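PDB 1T3B: Thiol:disulfide interchange protein DsbC from Haemophilus influenzae, which probably acts as a periplasmic disulfide isomerase, a homodimer of the thioredoxin family that shuffles and transfers disulfide bonds in other proteins. Local coordinates for residues I79-K84 against L103-L108. Sequence-based numbering, arbitrary orientation.
Sequences IVYPAK and LLHQQL
The first torsions let the Y81 and H105 side chains meet at their ends: Y81 holds CG beside its backbone N and anti to the carbonyl carbon (chi1 -71°), whereas H105 holds CG anti to the backbone N (chi1 -163°). The phenol thus reaches from strand 79-81 to the end of helix 99-105, where H105 NE2 donates a hydrogen bond to Y81 OH over 3.1 Å. The bond is somewhat bent, 147° at the hydrogen, and the phenolic oxygen sits near the edge of the imidazole but tilted from its plane. The side chains cross at about a right angle, and the two ring planes stand nearly perpendicular in an oblique pair with centroids 5.3 Å apart. L108, which closes the type I turn from H105 and begins helix 108-113, supplies the apolar half of the contact. Its branch carbon lies over one face of Y81, with L108 CG 3.9 Å from Y81 CG, offset toward the rim and making a CH-pi contact. V118 and Y120 of strand 116-122 also touch L108, and Y120 meets the Y81 ring steeply. Strand 79-81 is the outermost strand, within this chain, of the mixed sheet of the thioredoxin-like domain, and the contact ties it to the helix that starts at the redox-active C98-C101 pair, which H105 lies near without touching. Y81 OH has a second hydrogen-bond partner, N150 OD1 of helix 145-153; the H105 side chain also touches N150. As N150 OD1 can only accept, the phenol probably donates to this carbonyl oxygen while receiving the proton of H105 NE2, so that one hydroxyl links the strand to two helices.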
loop_
_atom_site.group_PDB
_atom_site.type_symbol
_atom_site.label_atom_id
_atom_site.label_comp_id
_atom_site.label_asym_id
_atom_site.label_seq_id
_atom_site.Cartn_x
_atom_site.Cartn_y
_atom_site.Cartn_z
ATOM N N ILE A 79 32.116 2.623 -8.455
ATOM C CA ILE A 79 33.524 2.281 -8.411
ATOM C C ILE A 79 33.630 0.873 -8.985
ATOM O O ILE A 79 33.476 -0.105 -8.276
ATOM C CB ILE A 79 34.045 2.345 -6.976
ATOM C CG1 ILE A 79 33.781 3.747 -6.412
ATOM C CG2 ILE A 79 35.530 2.015 -6.959
ATOM C CD1 ILE A 79 34.517 4.082 -5.131
ATOM N N VAL A 80 33.896 0.792 -10.287
ATOM C CA VAL A 80 33.958 -0.475 -11.010
ATOM C C VAL A 80 35.239 -1.299 -10.944
ATOM O O VAL A 80 36.338 -0.768 -10.910
ATOM C CB VAL A 80 33.634 -0.248 -12.503
ATOM C CG1 VAL A 80 33.281 -1.557 -13.174
ATOM C CG2 VAL A 80 32.519 0.750 -12.638
ATOM N N TYR A 81 35.057 -2.613 -10.956
ATOM C CA TYR A 81 36.130 -3.590 -10.931
ATOM C C TYR A 81 35.771 -4.612 -12.016
ATOM O O TYR A 81 35.386 -5.734 -11.701
ATOM C CB TYR A 81 36.174 -4.295 -9.569
ATOM C CG TYR A 81 36.655 -3.437 -8.429
ATOM C CD1 TYR A 81 38.000 -3.387 -8.095
ATOM C CD2 TYR A 81 35.771 -2.664 -7.693
ATOM C CE1 TYR A 81 38.451 -2.591 -7.062
ATOM C CE2 TYR A 81 36.214 -1.864 -6.658
ATOM C CZ TYR A 81 37.556 -1.832 -6.347
ATOM O OH TYR A 81 38.007 -1.038 -5.318
ATOM N N PRO A 82 35.912 -4.243 -13.303
ATOM C CA PRO A 82 35.603 -5.093 -14.462
ATOM C C PRO A 82 36.281 -6.453 -14.425
ATOM O O PRO A 82 37.254 -6.643 -13.703
ATOM C CB PRO A 82 36.091 -4.262 -15.646
ATOM C CG PRO A 82 36.112 -2.848 -15.120
ATOM C CD PRO A 82 36.640 -3.039 -13.737
ATOM N N ALA A 83 35.775 -7.398 -15.209
ATOM C CA ALA A 83 36.366 -8.730 -15.254
ATOM C C ALA A 83 36.919 -8.989 -16.648
ATOM O O ALA A 83 36.370 -8.467 -17.622
ATOM C CB ALA A 83 35.324 -9.776 -14.908
ATOM N N LYS A 84 37.998 -9.781 -16.737
ATOM C CA LYS A 84 38.631 -10.125 -18.023
ATOM C C LYS A 84 37.591 -9.822 -19.086
ATOM O O LYS A 84 37.730 -8.867 -19.855
ATOM C CB LYS A 84 39.000 -11.600 -18.046
ATOM N N LEU A 103 34.898 -8.541 3.185
ATOM C CA LEU A 103 35.163 -9.886 2.683
ATOM C C LEU A 103 34.853 -9.983 1.196
ATOM O O LEU A 103 35.658 -10.484 0.422
ATOM C CB LEU A 103 34.322 -10.905 3.455
ATOM C CG LEU A 103 34.606 -12.384 3.172
ATOM C CD1 LEU A 103 36.028 -12.694 3.597
ATOM C CD2 LEU A 103 33.615 -13.270 3.926
ATOM N N LEU A 104 33.681 -9.504 0.802
ATOM C CA LEU A 104 33.295 -9.520 -0.597
ATOM C C LEU A 104 34.375 -8.830 -1.429
ATOM O O LEU A 104 34.738 -9.279 -2.507
ATOM C CB LEU A 104 31.933 -8.827 -0.752
ATOM C CG LEU A 104 31.450 -8.005 -1.957
ATOM C CD1 LEU A 104 31.975 -8.514 -3.278
ATOM C CD2 LEU A 104 29.934 -8.056 -1.952
ATOM N N HIS A 105 34.909 -7.743 -0.896
ATOM C CA HIS A 105 35.935 -6.982 -1.585
ATOM C C HIS A 105 37.232 -7.771 -1.751
ATOM O O HIS A 105 37.883 -7.705 -2.797
ATOM C CB HIS A 105 36.203 -5.687 -0.825
ATOM C CG HIS A 105 36.917 -4.654 -1.635
ATOM N ND1 HIS A 105 38.252 -4.752 -1.962
ATOM C CD2 HIS A 105 36.472 -3.514 -2.213
ATOM C CE1 HIS A 105 38.598 -3.719 -2.705
ATOM N NE2 HIS A 105 37.535 -2.953 -2.872
ATOM N N GLN A 106 37.609 -8.522 -0.723
ATOM C CA GLN A 106 38.829 -9.310 -0.788
ATOM C C GLN A 106 38.753 -10.390 -1.845
ATOM O O GLN A 106 39.701 -11.133 -2.034
ATOM C CB GLN A 106 39.115 -9.967 0.555
ATOM C CG GLN A 106 39.544 -9.008 1.634
ATOM C CD GLN A 106 40.003 -9.723 2.886
ATOM O OE1 GLN A 106 39.229 -10.423 3.530
ATOM N NE2 GLN A 106 41.273 -9.555 3.232
ATOM N N GLN A 107 37.631 -10.474 -2.542
ATOM C CA GLN A 107 37.463 -11.505 -3.550
ATOM C C GLN A 107 37.065 -10.989 -4.915
ATOM O O GLN A 107 36.505 -11.733 -5.720
ATOM C CB GLN A 107 36.429 -12.514 -3.072
ATOM C CG GLN A 107 36.787 -13.116 -1.729
ATOM C CD GLN A 107 35.679 -13.932 -1.129
ATOM O OE1 GLN A 107 35.154 -14.829 -1.771
ATOM N NE2 GLN A 107 35.322 -13.634 0.112
ATOM N N LEU A 108 37.352 -9.721 -5.182
ATOM C CA LEU A 108 37.015 -9.166 -6.479
ATOM C C LEU A 108 37.679 -10.021 -7.553
ATOM O O LEU A 108 37.093 -10.277 -8.606
ATOM C CB LEU A 108 37.497 -7.714 -6.603
ATOM C CG LEU A 108 36.639 -6.555 -6.092
ATOM C CD1 LEU A 108 35.183 -6.850 -6.348
ATOM C CD2 LEU A 108 36.869 -6.341 -4.641
#